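Local coordinates for protein putative cytidylyltransferase (Burkholderia pseudomallei, PDB 5X9Q) that probably transfers an adenylyl group from ATP to D-glycero-beta-D-manno-heptose 1-phosphate, yielding ADP-heptose and diphosphate in heptose biosynthesis, at residues 115-118 and 119-123. Sequence-based numbering, arbitrary orientation.
Sequences VSLI and EAVHP
Ile-118 O accepts the last i+4 bond of helix 115-121, from His-122 N at 2.8 Å; the N-H...O angle of 154° makes it the straightest of the four, and the donor is tilted from the carbonyl plane. Pro-123, which has no N-H to offer, brings CD to 3.4 Å from Ile-118 O. The preceding turn repeats the pattern, Glu-119 N bonding to Val-115 O, Ala-120 N to Ser-116 O and Val-121 N to Leu-117 O, all within 2.9 to 3.1 Å. His-122 is the first residue to leave helical geometry, with phi 57°, and after it the Pro-123 ring lies against Ile-118. There Pro-123 CD meets Ile-118 CG2 at 3.8 Å, the two side chains crossing at about a right angle; CG2, swung opposite the backbone N, is thereby carried to the C-terminal side where the ring arrives. On another face Leu-117 CD1 touches Val-121 CG2 at 3.7 Å. Phe-40 of the central parallel strand 38-43 touches Leu-117, Ile-118 and Pro-123, while Leu-142 of helix 138-145 packs on Ile-118. With Arg-31 hydrogen-bonded to His-122 O, polar bonding and apolar contact probably together fix the exit toward strand 125-129 of this nucleotidyltransferase alpha/beta fold.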
loop_
_atom_site.group_PDB
_atom_site.type_symbol
_atom_site.label_atom_id
_atom_site.label_comp_id
_atom_site.label_asym_id
_atom_site.label_seq_id
_atom_site.Cartn_x
_atom_site.Cartn_y
_atom_site.Cartn_z
ATOM N N VAL A 115 -16.242 19.419 1.322
ATOM C CA VAL A 115 -17.697 19.569 1.204
ATOM C C VAL A 115 -18.210 19.669 -0.233
ATOM O O VAL A 115 -19.169 18.988 -0.590
ATOM C CB VAL A 115 -18.213 20.782 2.007
ATOM C CG1 VAL A 115 -19.676 21.051 1.692
ATOM C CG2 VAL A 115 -18.027 20.517 3.502
ATOM N N SER A 116 -17.611 20.499 -1.072
ATOM C CA SER A 116 -18.149 20.600 -2.428
ATOM C C SER A 116 -17.786 19.350 -3.227
ATOM O O SER A 116 -18.526 18.970 -4.136
ATOM C CB SER A 116 -17.630 21.844 -3.171
ATOM O OG SER A 116 -16.309 21.618 -3.651
ATOM N N LEU A 117 -16.644 18.724 -2.933
ATOM C CA LEU A 117 -16.336 17.461 -3.611
ATOM C C LEU A 117 -17.409 16.416 -3.240
ATOM O O LEU A 117 -18.014 15.794 -4.118
ATOM C CB LEU A 117 -14.935 16.952 -3.261
ATOM C CG LEU A 117 -14.558 15.556 -3.793
ATOM C CD1 LEU A 117 -14.623 15.425 -5.316
ATOM C CD2 LEU A 117 -13.179 15.188 -3.330
ATOM N N ILE A 118 -17.690 16.291 -1.945
ATOM C CA ILE A 118 -18.676 15.334 -1.462
ATOM C C ILE A 118 -20.067 15.604 -2.005
ATOM O O ILE A 118 -20.838 14.667 -2.274
ATOM C CB ILE A 118 -18.715 15.318 0.079
ATOM C CG1 ILE A 118 -17.427 14.664 0.588
ATOM C CG2 ILE A 118 -19.951 14.548 0.592
ATOM C CD1 ILE A 118 -17.290 14.614 2.077
ATOM N N GLU A 119 -20.380 16.878 -2.205
ATOM C CA GLU A 119 -21.671 17.230 -2.750
ATOM C C GLU A 119 -21.747 16.666 -4.171
ATOM O O GLU A 119 -22.762 16.075 -4.583
ATOM C CB GLU A 119 -21.879 18.765 -2.689
ATOM C CG GLU A 119 -23.172 19.293 -3.330
ATOM C CD GLU A 119 -23.496 20.760 -2.942
ATOM O OE1 GLU A 119 -23.404 21.126 -1.747
ATOM O OE2 GLU A 119 -23.791 21.575 -3.845
ATOM N N ALA A 120 -20.637 16.782 -4.885
ATOM C CA ALA A 120 -20.572 16.363 -6.280
ATOM C C ALA A 120 -20.586 14.837 -6.415
ATOM O O ALA A 120 -21.186 14.282 -7.328
ATOM C CB ALA A 120 -19.315 16.971 -6.945
ATOM N N VAL A 121 -19.913 14.167 -5.493
ATOM C CA VAL A 121 -19.766 12.727 -5.534
ATOM C C VAL A 121 -21.014 11.998 -5.006
ATOM O O VAL A 121 -21.357 10.908 -5.468
ATOM C CB VAL A 121 -18.543 12.309 -4.707
ATOM C CG1 VAL A 121 -18.532 10.798 -4.474
ATOM C CG2 VAL A 121 -17.254 12.768 -5.408
ATOM N N HIS A 122 -21.673 12.599 -4.017
ATOM C CA HIS A 122 -22.885 12.028 -3.448
ATOM C C HIS A 122 -22.773 10.608 -2.875
ATOM O O HIS A 122 -23.590 9.740 -3.189
ATOM C CB HIS A 122 -24.009 12.076 -4.475
ATOM C CG HIS A 122 -25.378 11.989 -3.882
ATOM N ND1 HIS A 122 -26.093 13.100 -3.490
ATOM C CD2 HIS A 122 -26.176 10.922 -3.630
ATOM C CE1 HIS A 122 -27.271 12.724 -3.018
ATOM N NE2 HIS A 122 -27.345 11.407 -3.093
ATOM N N PRO A 123 -21.744 10.359 -2.056
ATOM C CA PRO A 123 -21.624 9.043 -1.399
ATOM C C PRO A 123 -22.849 8.594 -0.610
ATOM O O PRO A 123 -23.563 9.436 -0.100
ATOM C CB PRO A 123 -20.436 9.218 -0.442
ATOM C CG PRO A 123 -20.502 10.686 -0.053
ATOM C CD PRO A 123 -20.956 11.399 -1.318
#